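Homospermidine synthase (Legionella pneumophila subsp. pneumophila str. Philadelphia 1, PDB 2PH5) probably makes the polyamine homospermidine with the help of a bound nicotinamide-adenine dinucleotide, which it holds in a Rossmann-type domain. Local coordinates at residues L19-V24 with V53-Q58; M29-E34 with T392-V397. All blocks are in the same frame, centred on the assembly; numbering follows the deposited sequence.

Contact 1: residues L19-V24 with V53-Q58; sequences LGFGCV and VDVAQQ. With NAD (nicotinamide-adenine-dinucleotide), chain C.
Phe21 carries the apolar part of the contact, reaching with the far end of its ring to the first turn of helix 55-59. Its CZ lies 4.0 Å from Val55 CG1, the two side chains meeting at a slant, and CE2 comes to 4.1 Å from Ala56 CB. With CG swung opposite the backbone N (chi1 -153°), the ring leaves the nucleotide side of the loop; small Ala56 lets its backbone N come up to the ring edge, and Val55 offers a methyl to CZ. Ile45, Ala47 and Met29 (here selenomethionine) also pack on the ring.

The polar part belongs to the backbone, which faces NAD. Cys23 N donates to O2A of NAD at 3.2 Å, and Val24 N gives O2N of NAD a nearly straight bond (3.0 Å, 165°). A weak bond runs from Phe21 N to O3B of the adenosine ribose. Gly22 CA approaches NAD O5B to 3.3 Å, leaving no place for a CB; at Gly20 the backbone angles would jam one against the preceding carbonyl O, with ribose O4B crowding it too. Because the amides of Cys23 and Val24 open helix 23-35, its dipole probably adds to their pull on the diphosphate.

Contact 2: residues M29-E34 with T392-V397; sequences MPLIFE and TSLQVV. With NAD (nicotinamide-adenine-dinucleotide), chain C.
Leu31 of helix 23-35 reaches across to helix 391-408 and packs both its methyl groups against it. CD2 is pressed against Val397, 3.5 Å from its CG2 and 3.3 Å from its carbonyl O. CD1 sits between Val397 CG2 and Leu394 CD1, 4.1 Å from the latter. The Leu31 and Val397 side chains cross at about a right angle, whereas Leu31 and Leu394 meet at a slant. Val397 can offer CG2 because that methyl stands between its backbone N and carbonyl carbon (chi1 -61°, measured to CG1). A forked leucine suits a place with two apolar neighbours, and the compact valine lets the backbones come near, with the CA atoms of Leu31 and Val397 7.5 Å apart.

Further out, Val397 also packs on Ala27 and Leu28, Leu394 rests on Leu377 of strand 370-378, and Leu31 also touches Tyr433. Thr392 and Gln395 tie the other side of helix 391-408 down: Thr392 OG1 is hydrogen-bonded to Asp357 OD2 and Gln395 NE2 to Ser375 OG. On that helix Val396 faces the cofactor, its CG1 3.5 Å from C4N of the nicotinamide ring. Such apolar helix packing joins the first helix of a Rossmann-type nucleotide-binding domain to a helix of the saccharopine dehydrogenase C-terminal family region, beside the nicotinamide end of the NAD pocket.

From strand 16-19 the chain turns through the glycine-rich loop into helix 23-35, runs through strand 43-47 and returns in helix 55-59, where contact 1 closes a short loop of 28 intervening residues within the parallel sheet's domain. Contact 2 opens inside that loop, at 29-34, and closes only after 357 residues, at 392-397, so the two cross rather than nest. Helix 23-35 serves both: Met29 CG lies 3.7 Å from Val55 CG1, and Val397 CG1 lies 3.7 Å from Val24 O. Together they connect the nucleotide-binding sheet's first helices with helix 391-408, and both reach NAD, contact 1 at its adenosine ribose and diphosphate, contact 2 at its nicotinamide.

Contact 1: residues L19-V24 with V53-Q58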
loop_
_atom_site.group_PDB
_atom_site.type_symbol
_atom_site.label_atom_id
_atom_site.label_comp_id
_atom_site.label_asym_id
_atom_site.label_seq_id
_atom_site.Cartn_x
_atom_site.Cartn_y
_atom_site.Cartn_z
ATOM N N LEU A 19 30.847 17.733 -1.389
ATOM C CA LEU A 19 30.003 18.467 -0.462
ATOM C C LEU A 19 28.718 17.685 -0.312
ATOM O O LEU A 19 28.095 17.284 -1.295
ATOM C CB LEU A 19 29.715 19.899 -0.935
ATOM C CG LEU A 19 28.613 20.093 -1.964
ATOM C CD1 LEU A 19 28.207 21.555 -2.020
ATOM C CD2 LEU A 19 29.102 19.598 -3.307
ATOM N N GLY A 20 28.333 17.475 0.939
ATOM C CA GLY A 20 27.156 16.695 1.243
ATOM C C GLY A 20 27.666 15.324 1.640
ATOM O O GLY A 20 28.666 14.867 1.089
ATOM N N PHE A 21 27.016 14.674 2.600
ATOM C CA PHE A 21 27.448 13.346 3.017
ATOM C C PHE A 21 26.254 12.528 3.489
ATOM O O PHE A 21 26.260 11.964 4.585
ATOM C CB PHE A 21 28.497 13.443 4.133
ATOM C CG PHE A 21 29.443 12.264 4.189
ATOM C CD1 PHE A 21 30.168 11.882 3.061
ATOM C CD2 PHE A 21 29.636 11.556 5.378
ATOM C CE1 PHE A 21 31.076 10.812 3.115
ATOM C CE2 PHE A 21 30.541 10.485 5.445
ATOM C CZ PHE A 21 31.263 10.112 4.312
ATOM N N GLY A 22 25.225 12.468 2.645
ATOM C CA GLY A 22 24.032 11.717 2.986
ATOM C C GLY A 22 24.032 10.299 2.438
ATOM O O GLY A 22 25.048 9.593 2.477
ATOM N N CYS A 23 22.873 9.899 1.917
ATOM C CA CYS A 23 22.659 8.576 1.340
ATOM C C CYS A 23 23.672 8.279 0.233
ATOM O O CYS A 23 24.373 7.262 0.271
ATOM C CB CYS A 23 21.235 8.489 0.778
ATOM S SG CYS A 23 19.946 9.178 1.876
ATOM N N VAL A 24 23.745 9.172 -0.750
ATOM C CA VAL A 24 24.665 9.021 -1.878
ATOM C C VAL A 24 26.142 9.183 -1.488
ATOM O O VAL A 24 26.959 8.297 -1.738
ATOM C CB VAL A 24 24.329 10.043 -3.000
ATOM C CG1 VAL A 24 25.314 9.903 -4.151
ATOM C CG2 VAL A 24 22.911 9.813 -3.496
ATOM N N VAL A 53 26.977 7.675 11.396
ATOM C CA VAL A 53 27.778 6.664 10.723
ATOM C C VAL A 53 29.261 7.025 10.785
ATOM O O VAL A 53 29.629 8.201 10.859
ATOM C CB VAL A 53 27.329 6.494 9.250
ATOM C CG1 VAL A 53 27.909 7.608 8.392
ATOM C CG2 VAL A 53 27.743 5.129 8.731
ATOM N N ASP A 54 30.111 6.008 10.755
ATOM C CA ASP A 54 31.543 6.229 10.834
ATOM C C ASP A 54 32.283 6.002 9.519
ATOM O O ASP A 54 33.455 5.623 9.521
ATOM C CB ASP A 54 32.134 5.330 11.927
ATOM C CG ASP A 54 31.683 3.884 11.803
ATOM O OD1 ASP A 54 32.083 3.207 10.830
ATOM O OD2 ASP A 54 30.921 3.422 12.680
ATOM N N VAL A 55 31.608 6.258 8.402
ATOM C CA VAL A 55 32.213 6.066 7.086
ATOM C C VAL A 55 33.475 6.922 6.921
ATOM O O VAL A 55 34.543 6.411 6.560
ATOM C CB VAL A 55 31.189 6.387 5.957
ATOM C CG1 VAL A 55 31.811 6.167 4.581
ATOM C CG2 VAL A 55 29.974 5.505 6.124
ATOM N N ALA A 56 33.360 8.216 7.200
ATOM C CA ALA A 56 34.510 9.104 7.094
ATOM C C ALA A 56 35.670 8.631 7.979
ATOM O O ALA A 56 36.823 8.640 7.551
ATOM C CB ALA A 56 34.112 10.519 7.470
ATOM N N GLN A 57 35.362 8.198 9.200
ATOM C CA GLN A 57 36.402 7.746 10.116
ATOM C C GLN A 57 37.097 6.459 9.674
ATOM O O GLN A 57 38.286 6.274 9.927
ATOM C CB GLN A 57 35.845 7.552 11.529
ATOM C CG GLN A 57 35.346 8.815 12.192
ATOM C CD GLN A 57 33.869 9.058 11.947
ATOM O OE1 GLN A 57 33.389 8.957 10.814
ATOM N NE2 GLN A 57 33.138 9.386 13.013
ATOM N N GLN A 58 36.358 5.573 9.015
ATOM C CA GLN A 58 36.927 4.317 8.554
ATOM C C GLN A 58 37.941 4.547 7.447
ATOM O O GLN A 58 38.942 3.837 7.354
ATOM C CB GLN A 58 35.827 3.385 8.053
ATOM C CG GLN A 58 34.823 2.998 9.126
ATOM C CD GLN A 58 35.358 1.974 10.115
ATOM O OE1 GLN A 58 34.680 1.623 11.084
ATOM N NE2 GLN A 58 36.572 1.483 9.871
HETATM P PA NAD C . 20.608 13.455 1.754
HETATM O O1A NAD C . 19.539 14.416 2.199
HETATM O O2A NAD C . 20.658 12.114 2.400
HETATM O O5B NAD C . 22.077 14.127 1.900
HETATM C C5B NAD C . 22.317 15.448 1.423
HETATM C C4B NAD C . 23.499 16.039 2.216
HETATM O O4B NAD C . 23.666 17.356 1.738
HETATM C C3B NAD C . 23.271 16.131 3.728
HETATM O O3B NAD C . 24.331 15.476 4.430
HETATM C C2B NAD C . 23.234 17.607 4.009
HETATM O O2B NAD C . 23.725 17.993 5.272
HETATM C C1B NAD C . 23.983 18.209 2.819
HETATM N N9A NAD C . 23.579 19.566 2.431
HETATM C C8A NAD C . 22.279 20.079 2.583
HETATM N N7A NAD C . 22.298 21.385 2.916
HETATM C C5A NAD C . 23.602 21.736 3.000
HETATM C C6A NAD C . 24.214 22.953 3.300
HETATM N N6A NAD C . 23.544 24.076 3.564
HETATM N N1A NAD C . 25.601 22.974 3.309
HETATM C C2A NAD C . 26.361 21.854 3.039
HETATM N N3A NAD C . 25.781 20.646 2.732
HETATM C C4A NAD C . 24.415 20.626 2.722
HETATM O O3 NAD C . 20.349 13.246 0.208
HETATM P PN NAD C . 21.129 12.435 -0.936
HETATM O O1N NAD C . 20.117 11.635 -1.667
HETATM O O2N NAD C . 22.294 11.730 -0.295
HETATM O O5D NAD C . 21.541 13.746 -1.725
HETATM C C5D NAD C . 22.262 13.796 -2.930
HETATM C C4D NAD C . 21.214 13.980 -4.008
HETATM O O4D NAD C . 21.379 12.981 -4.978
HETATM C C3D NAD C . 20.001 14.801 -4.391
HETATM O O3D NAD C . 20.368 16.005 -5.045
HETATM C C2D NAD C . 19.247 13.838 -5.292
HETATM O O2D NAD C . 18.362 14.469 -6.173
HETATM C C1D NAD C . 20.367 13.053 -5.965
HETATM N N1N NAD C . 20.082 11.638 -6.299
HETATM C C2N NAD C . 20.164 11.204 -7.603
HETATM C C3N NAD C . 19.907 9.840 -7.862
HETATM C C7N NAD C . 19.987 9.277 -9.238
HETATM O O7N NAD C . 19.736 7.936 -9.385
HETATM N N7N NAD C . 20.308 10.001 -10.290
HETATM C C4N NAD C . 19.570 8.935 -6.805
HETATM C C5N NAD C . 19.494 9.424 -5.485
HETATM C C6N NAD C . 19.746 10.757 -5.220
#

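Contact 2: residues M29-E34 with T392-V397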
loop_
_atom_site.group_PDB
_atom_site.type_symbol
_atom_site.label_atom_id
_atom_site.label_comp_id
_atom_site.label_asym_id
_atom_site.label_seq_id
_atom_site.Cartn_x
_atom_site.Cartn_y
_atom_site.Cartn_z
HETATM N N MSE A 29 31.991 6.783 -1.116
HETATM C CA MSE A 29 33.311 6.589 -0.527
HETATM C C MSE A 29 34.045 5.332 -0.973
HETATM O O MSE A 29 35.148 5.411 -1.517
HETATM C CB MSE A 29 33.208 6.602 0.992
HETATM C CG MSE A 29 32.970 7.971 1.558
HETATM SE SE MSE A 29 34.534 9.066 1.357
HETATM C CE MSE A 29 35.142 9.041 3.193
ATOM N N PRO A 30 33.445 4.153 -0.748
ATOM C CA PRO A 30 34.070 2.890 -1.140
ATOM C C PRO A 30 34.517 2.826 -2.602
ATOM O O PRO A 30 35.620 2.362 -2.895
ATOM C CB PRO A 30 32.983 1.868 -0.835
ATOM C CG PRO A 30 32.279 2.476 0.328
ATOM C CD PRO A 30 32.153 3.906 -0.085
ATOM N N LEU A 31 33.667 3.288 -3.515
ATOM C CA LEU A 31 33.982 3.244 -4.943
ATOM C C LEU A 31 35.136 4.157 -5.358
ATOM O O LEU A 31 35.839 3.880 -6.328
ATOM C CB LEU A 31 32.730 3.564 -5.786
ATOM C CG LEU A 31 31.720 2.429 -6.023
ATOM C CD1 LEU A 31 31.158 1.978 -4.698
ATOM C CD2 LEU A 31 30.588 2.886 -6.944
ATOM N N ILE A 32 35.339 5.242 -4.624
ATOM C CA ILE A 32 36.415 6.164 -4.949
ATOM C C ILE A 32 37.773 5.556 -4.607
ATOM O O ILE A 32 38.729 5.658 -5.380
ATOM C CB ILE A 32 36.250 7.473 -4.188
ATOM C CG1 ILE A 32 34.849 8.033 -4.439
ATOM C CG2 ILE A 32 37.317 8.458 -4.630
ATOM C CD1 ILE A 32 34.532 9.278 -3.647
ATOM N N PHE A 33 37.860 4.921 -3.445
ATOM C CA PHE A 33 39.112 4.302 -3.039
ATOM C C PHE A 33 39.301 2.965 -3.732
ATOM O O PHE A 33 40.389 2.399 -3.719
ATOM C CB PHE A 33 39.145 4.126 -1.524
ATOM C CG PHE A 33 39.269 5.416 -0.783
ATOM C CD1 PHE A 33 40.450 6.149 -0.839
ATOM C CD2 PHE A 33 38.193 5.925 -0.061
ATOM C CE1 PHE A 33 40.560 7.378 -0.185
ATOM C CE2 PHE A 33 38.291 7.150 0.597
ATOM C CZ PHE A 33 39.476 7.879 0.534
ATOM N N GLU A 34 38.238 2.472 -4.353
ATOM C CA GLU A 34 38.297 1.198 -5.054
ATOM C C GLU A 34 38.793 1.397 -6.484
ATOM O O GLU A 34 39.458 0.529 -7.044
ATOM C CB GLU A 34 36.914 0.546 -5.068
ATOM C CG GLU A 34 36.893 -0.888 -5.578
ATOM C CD GLU A 34 35.484 -1.444 -5.686
ATOM O OE1 GLU A 34 34.628 -1.079 -4.846
ATOM O OE2 GLU A 34 35.229 -2.252 -6.604
ATOM N N THR A 392 19.922 -0.329 -4.063
ATOM C CA THR A 392 19.588 0.982 -4.617
ATOM C C THR A 392 20.760 1.951 -4.648
ATOM O O THR A 392 21.103 2.473 -5.708
ATOM C CB THR A 392 18.433 1.640 -3.819
ATOM O OG1 THR A 392 17.328 0.731 -3.750
ATOM C CG2 THR A 392 17.980 2.934 -4.482
ATOM N N SER A 393 21.372 2.200 -3.495
ATOM C CA SER A 393 22.486 3.138 -3.453
ATOM C C SER A 393 23.619 2.725 -4.391
ATOM O O SER A 393 24.159 3.560 -5.122
ATOM C CB SER A 393 23.023 3.280 -2.025
ATOM O OG SER A 393 23.590 2.068 -1.566
ATOM N N LEU A 394 23.969 1.440 -4.381
ATOM C CA LEU A 394 25.057 0.951 -5.224
ATOM C C LEU A 394 24.858 1.224 -6.710
ATOM O O LEU A 394 25.823 1.466 -7.435
ATOM C CB LEU A 394 25.294 -0.552 -5.019
ATOM C CG LEU A 394 26.557 -1.078 -5.723
ATOM C CD1 LEU A 394 27.746 -0.205 -5.310
ATOM C CD2 LEU A 394 26.818 -2.542 -5.349
ATOM N N GLN A 395 23.616 1.192 -7.171
ATOM C CA GLN A 395 23.376 1.439 -8.582
ATOM C C GLN A 395 23.580 2.921 -8.886
ATOM O O GLN A 395 23.959 3.292 -9.999
ATOM C CB GLN A 395 21.961 1.012 -8.974
ATOM C CG GLN A 395 21.709 -0.467 -8.854
ATOM C CD GLN A 395 20.241 -0.819 -9.056
ATOM O OE1 GLN A 395 19.365 -0.254 -8.407
ATOM N NE2 GLN A 395 19.971 -1.759 -9.955
ATOM N N VAL A 396 23.356 3.766 -7.884
ATOM C CA VAL A 396 23.511 5.202 -8.070
ATOM C C VAL A 396 24.968 5.631 -8.072
ATOM O O VAL A 396 25.384 6.425 -8.919
ATOM C CB VAL A 396 22.779 5.993 -6.978
ATOM C CG1 VAL A 396 22.728 7.460 -7.351
ATOM C CG2 VAL A 396 21.385 5.424 -6.775
ATOM N N VAL A 397 25.746 5.110 -7.130
ATOM C CA VAL A 397 27.148 5.481 -7.043
ATOM C C VAL A 397 27.979 4.800 -8.128
ATOM O O VAL A 397 29.031 5.309 -8.529
ATOM C CB VAL A 397 27.723 5.184 -5.617
ATOM C CG1 VAL A 397 26.959 6.001 -4.585
ATOM C CG2 VAL A 397 27.640 3.703 -5.286
HETATM P PA NAD C . 20.608 13.455 1.754
HETATM O O1A NAD C . 19.539 14.416 2.199
HETATM O O2A NAD C . 20.658 12.114 2.400
HETATM O O5B NAD C . 22.077 14.127 1.900
HETATM C C5B NAD C . 22.317 15.448 1.423
HETATM C C4B NAD C . 23.499 16.039 2.216
HETATM O O4B NAD C . 23.666 17.356 1.738
HETATM C C3B NAD C . 23.271 16.131 3.728
HETATM O O3B NAD C . 24.331 15.476 4.430
HETATM C C2B NAD C . 23.234 17.607 4.009
HETATM O O2B NAD C . 23.725 17.993 5.272
HETATM C C1B NAD C . 23.983 18.209 2.819
HETATM N N9A NAD C . 23.579 19.566 2.431
HETATM C C8A NAD C . 22.279 20.079 2.583
HETATM N N7A NAD C . 22.298 21.385 2.916
HETATM C C5A NAD C . 23.602 21.736 3.000
HETATM C C6A NAD C . 24.214 22.953 3.300
HETATM N N6A NAD C . 23.544 24.076 3.564
HETATM N N1A NAD C . 25.601 22.974 3.309
HETATM C C2A NAD C . 26.361 21.854 3.039
HETATM N N3A NAD C . 25.781 20.646 2.732
HETATM C C4A NAD C . 24.415 20.626 2.722
HETATM O O3 NAD C . 20.349 13.246 0.208
HETATM P PN NAD C . 21.129 12.435 -0.936
HETATM O O1N NAD C . 20.117 11.635 -1.667
HETATM O O2N NAD C . 22.294 11.730 -0.295
HETATM O O5D NAD C . 21.541 13.746 -1.725
HETATM C C5D NAD C . 22.262 13.796 -2.930
HETATM C C4D NAD C . 21.214 13.980 -4.008
HETATM O O4D NAD C . 21.379 12.981 -4.978
HETATM C C3D NAD C . 20.001 14.801 -4.391
HETATM O O3D NAD C . 20.368 16.005 -5.045
HETATM C C2D NAD C . 19.247 13.838 -5.292
HETATM O O2D NAD C . 18.362 14.469 -6.173
HETATM C C1D NAD C . 20.367 13.053 -5.965
HETATM N N1N NAD C . 20.082 11.638 -6.299
HETATM C C2N NAD C . 20.164 11.204 -7.603
HETATM C C3N NAD C . 19.907 9.840 -7.862
HETATM C C7N NAD C . 19.987 9.277 -9.238
HETATM O O7N NAD C . 19.736 7.936 -9.385
HETATM N N7N NAD C . 20.308 10.001 -10.290
HETATM C C4N NAD C . 19.570 8.935 -6.805
HETATM C C5N NAD C . 19.494 9.424 -5.485
HETATM C C6N NAD C . 19.746 10.757 -5.220
#